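Local atomic coordinates of oxalate biosynthetic component 1 (Burkholderia thailandensis, PDB entry 5IKY), a protein that catalyses quorum sensing-dependent oxalate formation as a bifunctional enzyme that combines an alpha/beta-type serine hydrolase with an additional lyase activity. Residues 52-57 and 189-194; 139-144 and 154-159; 277-282 and 310-315; 348-353 and 376-381; 380-385 and 451-456. All blocks are in the same frame, centred on the assembly; numbering follows the deposited sequence.

Contact 1 of 5, residues 52-57 and 189-194; sequences WEAVPA and AGHWQP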
# COMPACT_ATOMS: atom_id res chain seq x y z
N TRP A 52 19.58 29.67 -16.41
CA TRP A 52 21.03 29.80 -16.54
C TRP A 52 21.49 31.23 -16.28
O TRP A 52 20.91 32.18 -16.81
CB TRP A 52 21.51 29.34 -17.92
CG TRP A 52 21.40 27.86 -18.11
CD1 TRP A 52 20.27 27.15 -18.39
CD2 TRP A 52 22.46 26.90 -18.01
NE1 TRP A 52 20.56 25.81 -18.49
CE2 TRP A 52 21.90 25.63 -18.26
CE3 TRP A 52 23.83 26.99 -17.75
CZ2 TRP A 52 22.66 24.46 -18.25
CZ3 TRP A 52 24.58 25.83 -17.74
CH2 TRP A 52 23.99 24.58 -17.99
N GLU A 53 22.52 31.37 -15.46
CA GLU A 53 23.05 32.69 -15.10
C GLU A 53 24.50 32.84 -15.53
O GLU A 53 25.33 31.97 -15.25
CB GLU A 53 22.93 32.92 -13.59
CG GLU A 53 21.51 32.94 -13.07
CD GLU A 53 21.44 33.12 -11.56
OE1 GLU A 53 22.52 33.17 -10.92
OE2 GLU A 53 20.32 33.22 -11.02
N ALA A 54 24.79 33.94 -16.22
CA ALA A 54 26.17 34.25 -16.58
C ALA A 54 26.99 34.45 -15.31
O ALA A 54 26.50 35.01 -14.33
CB ALA A 54 26.23 35.49 -17.46
N VAL A 55 28.22 33.97 -15.33
CA VAL A 55 29.03 33.95 -14.12
C VAL A 55 30.51 34.13 -14.47
O VAL A 55 31.00 33.57 -15.45
CB VAL A 55 28.79 32.63 -13.33
CG1 VAL A 55 29.33 31.42 -14.08
CG2 VAL A 55 29.36 32.71 -11.93
N PRO A 56 31.23 34.95 -13.68
CA PRO A 56 32.66 35.18 -13.94
C PRO A 56 33.53 33.97 -13.60
O PRO A 56 33.03 32.97 -13.08
CB PRO A 56 33.00 36.36 -13.02
CG PRO A 56 31.97 36.30 -11.94
CD PRO A 56 30.72 35.82 -12.61
N ALA A 57 34.82 34.07 -13.90
CA ALA A 57 35.77 33.02 -13.56
C ALA A 57 35.90 32.89 -12.05
O ALA A 57 35.52 33.80 -11.30
CB ALA A 57 37.12 33.30 -14.19
N ALA A 189 35.04 32.04 -17.14
CA ALA A 189 33.70 32.59 -17.18
C ALA A 189 32.80 31.71 -18.02
O ALA A 189 33.28 30.89 -18.81
CB ALA A 189 33.72 34.01 -17.72
N GLY A 190 31.49 31.86 -17.86
CA GLY A 190 30.53 31.08 -18.61
C GLY A 190 29.14 31.14 -18.00
O GLY A 190 28.82 32.07 -17.27
N HIS A 191 28.31 30.15 -18.31
CA HIS A 191 26.96 30.10 -17.78
C HIS A 191 26.76 28.92 -16.84
O HIS A 191 27.40 27.88 -16.97
CB HIS A 191 25.93 30.06 -18.91
CG HIS A 191 25.51 31.41 -19.39
ND1 HIS A 191 26.24 32.13 -20.32
CD2 HIS A 191 24.45 32.18 -19.07
CE1 HIS A 191 25.63 33.28 -20.55
NE2 HIS A 191 24.54 33.34 -19.81
N TRP A 192 25.84 29.10 -15.90
CA TRP A 192 25.67 28.19 -14.78
C TRP A 192 24.19 27.94 -14.51
O TRP A 192 23.38 28.85 -14.65
CB TRP A 192 26.35 28.79 -13.55
CG TRP A 192 26.03 28.16 -12.24
CD1 TRP A 192 25.95 26.82 -11.96
CD2 TRP A 192 25.75 28.84 -11.02
NE1 TRP A 192 25.64 26.63 -10.64
CE2 TRP A 192 25.51 27.86 -10.03
CE3 TRP A 192 25.68 30.19 -10.65
CZ2 TRP A 192 25.21 28.18 -8.71
CZ3 TRP A 192 25.38 30.50 -9.34
CH2 TRP A 192 25.15 29.51 -8.39
N GLN A 193 23.85 26.71 -14.15
CA GLN A 193 22.47 26.37 -13.79
C GLN A 193 22.37 26.12 -12.29
O GLN A 193 22.68 25.03 -11.81
CB GLN A 193 21.99 25.15 -14.58
CG GLN A 193 20.65 24.57 -14.12
CD GLN A 193 19.51 25.56 -14.21
OE1 GLN A 193 19.25 26.32 -13.28
NE2 GLN A 193 18.80 25.55 -15.34
N PRO A 194 21.93 27.15 -11.53
CA PRO A 194 21.78 27.07 -10.08
C PRO A 194 20.67 26.11 -9.65
O PRO A 194 20.70 25.58 -8.55
CB PRO A 194 21.43 28.51 -9.68
CG PRO A 194 21.79 29.36 -10.87
CD PRO A 194 21.58 28.48 -12.05
O HOH W 1 18.85 23.20 -17.24
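W52, just before strand 53-55, and H191, within strand 190-192, carry the largest shares of an antiparallel pair in a three-stranded sheet whose central strand is 190-192 and whose other outer strand is 26-28. Four backbone hydrogen bonds join the strands, two between E53 and W192 and two between V55 and G190; A54 and H191 are the non-hydrogen-bonded pair between them. W52 loses the most surface, much of it through its indole. Q193 CB stands over its six-membered ring, 3.7 Å from the centroid and 10° off the normal, a CH-pi contact, while H191 O reaches W52 CZ3 at the ring edge at 3.6 Å. On the sheet face shared by A54 and H191, the A54 methyl CB lies over the imidazole, 4.0 Å from the H191 ring centroid, and H191 NE2 makes a weak hydrogen bond to E48 of helix 37-49. On the other face W192 CB packs on V55 CG1 at 4.0 Å, and chi1 of 167°, CG opposite the backbone N, sends the indole on to the ring of Y159. P194 CG lies over one face of this indole and 3.8 Å from E53 CD; E53 OE2 is salt-bridged to K196. The Q193 amide is held by G195 N at OE1 and N50 O at NE2; a water also accepts from Q193 NE2 at 3.0 Å and, weakly, from W52 NE1 at 3.4 Å.

Contact 2 of 5, residues 139-144 and 154-159; sequences FGWTAT and DRIHTY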
# COMPACT_ATOMS: atom_id res chain seq x y z
N PHE A 139 21.64 19.02 -7.51
CA PHE A 139 22.33 18.50 -8.68
C PHE A 139 22.29 16.98 -8.78
O PHE A 139 22.77 16.41 -9.75
CB PHE A 139 23.79 18.98 -8.69
CG PHE A 139 23.96 20.41 -9.10
CD1 PHE A 139 22.91 21.11 -9.67
CD2 PHE A 139 25.18 21.05 -8.94
CE1 PHE A 139 23.06 22.43 -10.05
CE2 PHE A 139 25.34 22.36 -9.32
CZ PHE A 139 24.28 23.06 -9.88
N GLY A 140 21.72 16.33 -7.77
CA GLY A 140 21.59 14.89 -7.79
C GLY A 140 22.49 14.14 -6.82
O GLY A 140 22.44 12.91 -6.76
N TRP A 141 23.32 14.86 -6.07
CA TRP A 141 24.09 14.24 -5.00
C TRP A 141 23.13 13.77 -3.92
O TRP A 141 22.06 14.34 -3.74
CB TRP A 141 25.11 15.22 -4.41
CG TRP A 141 26.25 15.58 -5.32
CD1 TRP A 141 26.17 16.23 -6.51
CD2 TRP A 141 27.65 15.35 -5.08
NE1 TRP A 141 27.42 16.40 -7.05
CE2 TRP A 141 28.35 15.87 -6.19
CE3 TRP A 141 28.37 14.74 -4.05
CZ2 TRP A 141 29.74 15.80 -6.29
CZ3 TRP A 141 29.75 14.67 -4.16
CH2 TRP A 141 30.42 15.20 -5.27
N THR A 142 23.51 12.73 -3.19
CA THR A 142 22.66 12.22 -2.12
C THR A 142 23.38 12.19 -0.78
O THR A 142 24.61 12.20 -0.72
CB THR A 142 22.13 10.81 -2.44
OG1 THR A 142 23.24 9.92 -2.66
CG2 THR A 142 21.25 10.84 -3.68
N ALA A 143 22.60 12.15 0.29
CA ALA A 143 23.14 12.07 1.64
C ALA A 143 23.25 10.62 2.08
O ALA A 143 22.31 9.84 1.92
CB ALA A 143 22.27 12.86 2.61
N THR A 144 24.40 10.26 2.64
CA THR A 144 24.60 8.91 3.16
C THR A 144 24.02 8.82 4.57
O THR A 144 23.66 9.84 5.17
CB THR A 144 26.09 8.52 3.19
OG1 THR A 144 26.77 9.31 4.17
CG2 THR A 144 26.72 8.76 1.82
N ASP A 154 27.54 7.25 -13.41
CA ASP A 154 28.80 7.00 -14.11
C ASP A 154 29.28 8.22 -14.89
O ASP A 154 30.34 8.20 -15.51
CB ASP A 154 28.68 5.79 -15.04
CG ASP A 154 27.49 5.89 -15.98
OD1 ASP A 154 26.86 6.96 -16.06
OD2 ASP A 154 27.20 4.88 -16.66
N ARG A 155 28.48 9.28 -14.87
CA ARG A 155 28.88 10.58 -15.39
C ARG A 155 28.76 11.58 -14.26
O ARG A 155 28.06 11.34 -13.28
CB ARG A 155 28.00 11.01 -16.57
CG ARG A 155 28.14 10.19 -17.83
CD ARG A 155 27.11 10.66 -18.85
NE ARG A 155 27.23 9.98 -20.14
CZ ARG A 155 27.19 10.59 -21.31
NH1 ARG A 155 27.31 9.89 -22.44
NH2 ARG A 155 27.03 11.91 -21.37
N ILE A 156 29.44 12.72 -14.40
CA ILE A 156 29.27 13.79 -13.44
C ILE A 156 29.58 15.14 -14.08
O ILE A 156 30.42 15.24 -14.97
CB ILE A 156 30.14 13.59 -12.17
CG1 ILE A 156 29.68 14.50 -11.04
CG2 ILE A 156 31.62 13.79 -12.49
CD1 ILE A 156 30.29 14.19 -9.70
N HIS A 157 28.87 16.17 -13.63
CA HIS A 157 29.06 17.52 -14.12
C HIS A 157 28.53 18.50 -13.08
O HIS A 157 27.49 19.12 -13.27
CB HIS A 157 28.37 17.72 -15.47
CG HIS A 157 28.98 18.79 -16.31
ND1 HIS A 157 28.76 20.13 -16.09
CD2 HIS A 157 29.83 18.71 -17.37
CE1 HIS A 157 29.43 20.83 -16.99
NE2 HIS A 157 30.09 20.00 -17.77
N THR A 158 29.25 18.61 -11.97
CA THR A 158 28.83 19.44 -10.85
C THR A 158 29.69 20.69 -10.74
O THR A 158 30.91 20.61 -10.69
CB THR A 158 28.88 18.66 -9.53
OG1 THR A 158 27.87 17.64 -9.54
CG2 THR A 158 28.64 19.58 -8.35
N TYR A 159 29.03 21.85 -10.69
CA TYR A 159 29.72 23.13 -10.66
C TYR A 159 29.31 23.96 -9.45
O TYR A 159 28.17 23.89 -9.00
CB TYR A 159 29.45 23.90 -11.96
CG TYR A 159 29.93 25.33 -11.96
CD1 TYR A 159 29.09 26.37 -11.58
CD2 TYR A 159 31.22 25.65 -12.36
CE1 TYR A 159 29.52 27.68 -11.58
CE2 TYR A 159 31.66 26.96 -12.37
CZ TYR A 159 30.81 27.97 -11.98
OH TYR A 159 31.24 29.27 -11.99
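W141 and T158 share a chi1 of -69°, which in each case sets the first branch beside the backbone N and opposite the carbonyl carbon: CG in the tryptophan, OG1 in the threonine. The N-H at the indole edge is thereby aimed straight at the hydroxyl, and W141 NE1 donates to T158 OG1 over 2.8 Å. The bond is almost straight, 176° at the hydrogen, and the oxygen sits within 1° of the indole plane, so one strong bond satisfies the buried N-H and fixes how the ring is turned. T158 CG2, on the other branch, lies opposite its own backbone N and touches both rings, 3.6 Å from W141 NE1 and 3.8 Å from F139 CD2. I156 stretches its chain out fully and lays CD1 against W141 CZ2 at 3.8 Å. F139 meets the strand further along, edge-on, at Y159: its CE2 comes to 3.2 Å from Y159 O, close to the ring plane. The two segments form no beta pair; side chains make the join within the N-terminal domain. Helix 126-138 is closed by a Schellman motif, with G140 as the residue of positive phi, and lends L136 to W141 and T158. Strand 142-143 runs on to pair with 149-150, whereas 156-160 is an outer strand of a different three-stranded sheet, beside 60-64.

Contact 3 of 5, residues 277-282 and 310-315; sequences NLSTSA and VASFSP
N277 leans across V310 where two neighbouring parallel strands, 275-278 and 310-313, run side by side in a TIM-type barrel, its eight parallel strands closed into a ring. Its chi1 of -180° sends CG opposite the backbone N and over the neighbouring strand. CB lies 4.0 Å from V310 CB; CG rests on V310 CG1 at 3.6 Å; OD1 comes within 3.5 Å of V310 CG1 and 3.3 Å of V310 O, an approach of two acceptors that cannot bond. At the other end of the amide, ND2 donates to E348 OE1 on the next strand, 346-351. Behind this side chain the strands are joined by the backbone bonds L278 N to V310 O and S312 N to L278 O. Past the end of strand 275-278, T280 takes over: with OG1 placed between backbone N and carbonyl carbon, the hydroxyl donates to S312 O at 2.6 Å, well above the carbonyl plane (54° out of it), while T280 CG2 touches A311 CB at 3.9 Å. S279 turns from the neighbouring strand, and its OG meets a water at 2.7 Å that also makes a weak bond to S312 OG. The magnesium ion, which has H227 and E477 in its site, lies about 4 Å from the S279 side chain. S279 OG, S312 OG and the water between them thus form a buried polar group near the metal, consistent with a polar pocket at the C-terminal ends of the strands, while the T280 hydroxyl adds a side-chain bond where the backbone pairing stops.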
# COMPACT_ATOMS: atom_id res chain seq x y z
N ASN A 277 -7.42 13.99 -5.77
CA ASN A 277 -7.78 15.39 -5.80
C ASN A 277 -7.11 16.07 -6.99
O ASN A 277 -5.89 16.22 -7.02
CB ASN A 277 -7.39 16.06 -4.47
CG ASN A 277 -7.74 17.53 -4.42
OD1 ASN A 277 -8.27 18.10 -5.37
ND2 ASN A 277 -7.46 18.16 -3.28
N LEU A 278 -7.91 16.48 -7.98
CA LEU A 278 -7.36 17.08 -9.19
C LEU A 278 -7.45 18.60 -9.15
O LEU A 278 -8.47 19.17 -8.74
CB LEU A 278 -8.08 16.55 -10.43
CG LEU A 278 -8.17 15.04 -10.61
CD1 LEU A 278 -8.59 14.71 -12.03
CD2 LEU A 278 -6.86 14.35 -10.26
N SER A 279 -6.38 19.25 -9.58
CA SER A 279 -6.35 20.70 -9.65
C SER A 279 -7.17 21.21 -10.83
O SER A 279 -7.14 20.63 -11.91
CB SER A 279 -4.90 21.19 -9.77
OG SER A 279 -4.83 22.60 -9.69
N THR A 280 -7.92 22.29 -10.61
CA THR A 280 -8.65 22.94 -11.69
C THR A 280 -8.02 24.29 -11.97
O THR A 280 -8.54 25.10 -12.74
CB THR A 280 -10.15 23.12 -11.35
OG1 THR A 280 -10.28 23.99 -10.22
CG2 THR A 280 -10.79 21.78 -11.03
N SER A 281 -6.87 24.52 -11.33
CA SER A 281 -6.16 25.79 -11.39
C SER A 281 -5.79 26.19 -12.82
O SER A 281 -5.41 25.35 -13.63
CB SER A 281 -4.91 25.73 -10.52
OG SER A 281 -4.09 26.86 -10.72
N ALA A 282 -5.90 27.48 -13.10
CA ALA A 282 -5.46 28.02 -14.39
C ALA A 282 -4.21 28.88 -14.20
O ALA A 282 -3.92 29.75 -15.02
CB ALA A 282 -6.58 28.83 -15.03
N VAL A 310 -12.28 14.69 -5.42
CA VAL A 310 -12.18 16.09 -5.05
C VAL A 310 -11.54 16.91 -6.17
O VAL A 310 -10.66 16.42 -6.87
CB VAL A 310 -11.36 16.26 -3.75
CG1 VAL A 310 -11.19 17.72 -3.40
CG2 VAL A 310 -12.03 15.52 -2.59
N ALA A 311 -12.02 18.14 -6.36
CA ALA A 311 -11.40 19.07 -7.30
C ALA A 311 -11.28 20.47 -6.70
O ALA A 311 -12.12 20.90 -5.91
CB ALA A 311 -12.20 19.11 -8.60
N SER A 312 -10.22 21.18 -7.08
CA SER A 312 -9.96 22.52 -6.56
C SER A 312 -11.06 23.50 -6.93
O SER A 312 -11.64 23.43 -8.02
CB SER A 312 -8.61 23.03 -7.08
OG SER A 312 -7.54 22.34 -6.46
N PHE A 313 -11.34 24.42 -6.02
CA PHE A 313 -12.42 25.37 -6.18
C PHE A 313 -12.10 26.64 -5.40
O PHE A 313 -11.94 26.60 -4.18
CB PHE A 313 -13.75 24.76 -5.71
CG PHE A 313 -14.96 25.59 -6.04
CD1 PHE A 313 -15.56 25.51 -7.28
CD2 PHE A 313 -15.50 26.45 -5.09
CE1 PHE A 313 -16.68 26.26 -7.58
CE2 PHE A 313 -16.63 27.21 -5.39
CZ PHE A 313 -17.21 27.11 -6.63
N SER A 314 -11.97 27.76 -6.10
CA SER A 314 -11.68 29.04 -5.45
C SER A 314 -12.75 30.08 -5.77
O SER A 314 -12.79 30.62 -6.88
CB SER A 314 -10.30 29.55 -5.86
OG SER A 314 -9.28 28.71 -5.37
N PRO A 315 -13.63 30.36 -4.80
CA PRO A 315 -14.71 31.33 -5.03
C PRO A 315 -14.20 32.76 -5.00
O PRO A 315 -14.58 33.54 -4.12
CB PRO A 315 -15.67 31.05 -3.87
CG PRO A 315 -14.79 30.53 -2.78
CD PRO A 315 -13.70 29.75 -3.46
O HOH W 2 -4.64 23.98 -7.32

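Contact 4 of 5, residues 348-353 and 376-381; sequences EIEVFN and LFMLVA
The F352 ring carries V380 on one face: CG2 stands 3.9 Å from the centroid and 17° off the normal, and V380 CG1 touches F352 CD1 at 3.7 Å. F377 is approached differently, with V351 CG2 at its edge, 3.9 Å from CD1, and I349 CB reaching the same F377 CD1 at 3.5 Å. F377 sits in strand 375-380 and F352 just after strand 346-351, adjacent parallel strands of the TIM-type barrel; segments 348-351 and 376-380 differ in direction by 22°. Four backbone hydrogen bonds stitch the strands together, from I349 N to L376 O at one end to V380 N to V351 O at the other. I349, V351, F377 and L379 share the face that turns outward to helix 418-442, against which F377 and L379 pack; F377 and I349 lie side by side pointing the same way, as do L379 and V351, where L379 CD2 meets V351 CB at 3.8 Å. The opposite face, with E348, E350 and M378, looks into the barrel, and the E350 side chain comes within about 4 Å of the bound magnesium ion. E348, extended beyond CG, crosses M378 at a slant; M378 bends at chi2 and chi3. One carboxylate oxygen of E348, OE1, is taken up by N277; the other, OE2, lies against the thioether, 3.5 Å from M378 SD.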
# COMPACT_ATOMS: atom_id res chain seq x y z
N GLU A 348 -12.85 21.19 -3.20
CA GLU A 348 -12.01 21.59 -2.08
C GLU A 348 -11.72 23.07 -2.22
O GLU A 348 -11.10 23.50 -3.20
CB GLU A 348 -10.71 20.81 -2.02
CG GLU A 348 -9.89 21.09 -0.77
CD GLU A 348 -8.48 20.55 -0.86
OE1 GLU A 348 -7.87 20.62 -1.95
OE2 GLU A 348 -7.98 20.04 0.17
N ILE A 349 -12.16 23.85 -1.25
CA ILE A 349 -11.98 25.28 -1.31
C ILE A 349 -10.54 25.65 -1.04
O ILE A 349 -10.05 25.50 0.08
CB ILE A 349 -12.89 26.01 -0.31
CG1 ILE A 349 -14.26 25.34 -0.24
CG2 ILE A 349 -13.00 27.48 -0.68
CD1 ILE A 349 -15.01 25.32 -1.54
N GLU A 350 -9.85 26.12 -2.07
CA GLU A 350 -8.49 26.61 -1.90
C GLU A 350 -8.57 28.04 -1.39
O GLU A 350 -8.88 28.97 -2.14
CB GLU A 350 -7.71 26.53 -3.21
CG GLU A 350 -7.77 25.16 -3.88
CD GLU A 350 -6.43 24.72 -4.43
OE1 GLU A 350 -6.06 25.17 -5.54
OE2 GLU A 350 -5.74 23.92 -3.76
N VAL A 351 -8.31 28.21 -0.10
CA VAL A 351 -8.41 29.52 0.53
C VAL A 351 -7.11 30.30 0.39
O VAL A 351 -6.22 30.22 1.23
CB VAL A 351 -8.78 29.38 2.02
CG1 VAL A 351 -8.97 30.75 2.65
CG2 VAL A 351 -10.05 28.55 2.17
N PHE A 352 -7.01 31.07 -0.70
CA PHE A 352 -5.81 31.84 -0.98
C PHE A 352 -5.78 33.17 -0.23
O PHE A 352 -4.73 33.61 0.23
CB PHE A 352 -5.68 32.09 -2.48
CG PHE A 352 -5.21 30.90 -3.26
CD1 PHE A 352 -3.87 30.58 -3.32
CD2 PHE A 352 -6.12 30.10 -3.95
CE1 PHE A 352 -3.43 29.48 -4.03
CE2 PHE A 352 -5.68 29.01 -4.67
CZ PHE A 352 -4.34 28.70 -4.71
N ASN A 353 -6.94 33.82 -0.13
CA ASN A 353 -7.01 35.16 0.44
C ASN A 353 -8.28 35.41 1.24
O ASN A 353 -9.18 34.57 1.28
CB ASN A 353 -6.90 36.20 -0.68
CG ASN A 353 -7.80 35.88 -1.86
OD1 ASN A 353 -9.03 35.92 -1.74
ND2 ASN A 353 -7.20 35.59 -3.01
N LEU A 376 -14.88 20.89 2.38
CA LEU A 376 -13.44 20.76 2.52
C LEU A 376 -12.72 22.08 2.27
O LEU A 376 -12.95 22.74 1.26
CB LEU A 376 -12.92 19.70 1.56
CG LEU A 376 -13.67 18.37 1.58
CD1 LEU A 376 -13.15 17.44 0.50
CD2 LEU A 376 -13.57 17.73 2.95
N PHE A 377 -11.83 22.46 3.18
CA PHE A 377 -11.10 23.71 3.05
C PHE A 377 -9.59 23.51 3.06
O PHE A 377 -9.06 22.70 3.82
CB PHE A 377 -11.49 24.69 4.16
CG PHE A 377 -12.87 25.25 4.00
CD1 PHE A 377 -13.10 26.32 3.16
CD2 PHE A 377 -13.94 24.70 4.69
CE1 PHE A 377 -14.37 26.84 3.01
CE2 PHE A 377 -15.21 25.22 4.55
CZ PHE A 377 -15.43 26.29 3.71
N MET A 378 -8.91 24.27 2.20
CA MET A 378 -7.46 24.27 2.10
C MET A 378 -6.91 25.66 2.38
O MET A 378 -7.14 26.59 1.61
CB MET A 378 -7.03 23.81 0.70
CG MET A 378 -5.66 23.17 0.64
SD MET A 378 -5.50 21.86 1.85
CE MET A 378 -4.03 22.43 2.69
N LEU A 379 -6.19 25.81 3.49
CA LEU A 379 -5.61 27.10 3.83
C LEU A 379 -4.24 27.29 3.20
O LEU A 379 -3.25 26.68 3.64
CB LEU A 379 -5.50 27.27 5.35
CG LEU A 379 -6.80 27.33 6.15
CD1 LEU A 379 -6.50 27.67 7.61
CD2 LEU A 379 -7.78 28.32 5.54
N VAL A 380 -4.18 28.12 2.17
CA VAL A 380 -2.92 28.45 1.52
C VAL A 380 -2.23 29.57 2.29
O VAL A 380 -2.31 30.74 1.91
CB VAL A 380 -3.13 28.87 0.06
CG1 VAL A 380 -1.81 28.88 -0.69
CG2 VAL A 380 -4.11 27.93 -0.62
N ALA A 381 -1.55 29.21 3.37
CA ALA A 381 -0.97 30.20 4.28
C ALA A 381 0.45 30.58 3.89
O ALA A 381 1.16 29.80 3.24
CB ALA A 381 -1.00 29.67 5.71

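Contact 5 of 5, residues 380-385 and 451-456; sequences VAAVDQ and LLPGPF
A382 and P453 lie at the heart of the close-packed part, where the loops leaving barrel strands 375-380 and 446-451 meet. A382 CB points into the other loop and touches three residues: P453 CD at 3.8 Å, L452 CD2 at 3.9 Å, and the F456 ring, over whose centre it stands in a CH-pi contact, 4.2 Å from the centroid. Beside it A381 CB rests on L452 CD2 at 3.6 Å, and A381 O comes to 3.2 Å from P453 CD. The chain turns at A382, which has a positive phi of 64°. Towards the strand ends the join is slacker: A381 N to L451 O is a weak hydrogen bond of 3.5 Å, and L451 CD1 reaches V380 CG1 only at 4.1 Å. On the more solvent-accessible side V383 CG2 meets P453 CG, both residues being partly exposed. Strands 375-380 and 446-451 come together just behind, L451 bonding to L379 through the backbone; in front, F456 packs on R406, I409 and L413 of helix 403-415, and D384 forms a salt bridge with R406 of the same helix.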
# COMPACT_ATOMS: atom_id res chain seq x y z
N VAL A 380 -4.18 28.12 2.17
CA VAL A 380 -2.92 28.45 1.52
C VAL A 380 -2.23 29.57 2.29
O VAL A 380 -2.31 30.74 1.91
CB VAL A 380 -3.13 28.87 0.06
CG1 VAL A 380 -1.81 28.88 -0.69
CG2 VAL A 380 -4.11 27.93 -0.62
N ALA A 381 -1.55 29.21 3.37
CA ALA A 381 -0.97 30.20 4.28
C ALA A 381 0.45 30.58 3.89
O ALA A 381 1.16 29.80 3.24
CB ALA A 381 -1.00 29.67 5.71
N ALA A 382 0.86 31.78 4.29
CA ALA A 382 2.21 32.30 4.08
C ALA A 382 2.54 32.49 2.59
O ALA A 382 3.71 32.56 2.22
CB ALA A 382 3.24 31.40 4.75
N VAL A 383 1.51 32.58 1.76
CA VAL A 383 1.70 32.89 0.34
C VAL A 383 1.12 34.27 0.04
O VAL A 383 -0.09 34.47 0.11
CB VAL A 383 1.03 31.84 -0.56
CG1 VAL A 383 1.06 32.28 -2.02
CG2 VAL A 383 1.71 30.49 -0.39
N ASP A 384 1.99 35.22 -0.30
CA ASP A 384 1.58 36.61 -0.47
C ASP A 384 0.57 36.80 -1.59
O ASP A 384 0.80 36.41 -2.74
CB ASP A 384 2.81 37.49 -0.72
CG ASP A 384 3.72 37.58 0.48
OD1 ASP A 384 3.30 37.14 1.57
OD2 ASP A 384 4.85 38.10 0.34
N GLN A 385 -0.56 37.41 -1.25
CA GLN A 385 -1.67 37.61 -2.18
C GLN A 385 -2.02 39.09 -2.34
O GLN A 385 -1.84 39.89 -1.43
CB GLN A 385 -2.90 36.84 -1.72
CG GLN A 385 -2.83 35.34 -1.97
CD GLN A 385 -3.13 34.98 -3.41
OE1 GLN A 385 -4.07 35.51 -4.01
NE2 GLN A 385 -2.34 34.07 -3.97
N LEU A 451 -1.46 24.18 4.49
CA LEU A 451 -0.21 24.03 3.76
C LEU A 451 0.68 25.23 4.04
O LEU A 451 0.20 26.33 4.30
CB LEU A 451 -0.46 23.86 2.26
CG LEU A 451 -0.82 25.06 1.38
CD1 LEU A 451 0.42 25.77 0.85
CD2 LEU A 451 -1.70 24.61 0.22
N LEU A 452 1.99 25.01 3.99
CA LEU A 452 2.96 26.09 4.15
C LEU A 452 4.10 25.90 3.16
O LEU A 452 4.61 24.79 3.01
CB LEU A 452 3.48 26.14 5.58
CG LEU A 452 2.52 26.62 6.67
CD1 LEU A 452 3.14 26.48 8.04
CD2 LEU A 452 2.11 28.06 6.42
N PRO A 453 4.50 26.98 2.47
CA PRO A 453 5.54 26.95 1.44
C PRO A 453 6.96 27.02 2.00
O PRO A 453 7.24 27.82 2.89
CB PRO A 453 5.23 28.20 0.62
CG PRO A 453 4.66 29.15 1.61
CD PRO A 453 3.89 28.31 2.60
N GLY A 454 7.84 26.16 1.49
CA GLY A 454 9.26 26.22 1.79
C GLY A 454 9.67 26.15 3.25
O GLY A 454 9.42 25.16 3.93
N PRO A 455 10.32 27.22 3.74
CA PRO A 455 10.91 27.31 5.08
C PRO A 455 9.90 27.22 6.22
O PRO A 455 10.24 26.72 7.30
CB PRO A 455 11.58 28.70 5.08
CG PRO A 455 11.75 29.04 3.63
CD PRO A 455 10.56 28.44 2.95
N PHE A 456 8.69 27.70 5.99
CA PHE A 456 7.67 27.77 7.04
C PHE A 456 7.16 26.39 7.47
O PHE A 456 6.40 26.27 8.43
CB PHE A 456 6.50 28.63 6.58
CG PHE A 456 6.89 30.03 6.21
CD1 PHE A 456 6.87 31.05 7.15
CD2 PHE A 456 7.28 30.34 4.91
CE1 PHE A 456 7.23 32.34 6.81
CE2 PHE A 456 7.64 31.63 4.57
CZ PHE A 456 7.62 32.63 5.52

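Overall arrangement
Contacts 3, 4 and 5 follow one another round the barrel wall: the centres of 3 and 4 are 10 Å apart, those of 4 and 5 are 11 Å apart. Strand 310-313 of contact 3 neighbours strand 346-351 of contact 4, A311 O lying 2.8 Å from E348 N, and contact 5 takes over V380 and A381 from contact 4. Each brings a side chain near the magnesium ion of the H227 and E477 site: S279 and E350 at about 4 Å, L451 at about 7 Å. Contacts 1 and 2 form a separate pair, 18 Å between centres, touching through W192 and Y159, with contact 2 nested in the loop closed by contact 1. Contact 5 is the nearest barrel contact to both, about 15 Å from contact 1 and 17 Å from contact 2 between nearest atoms.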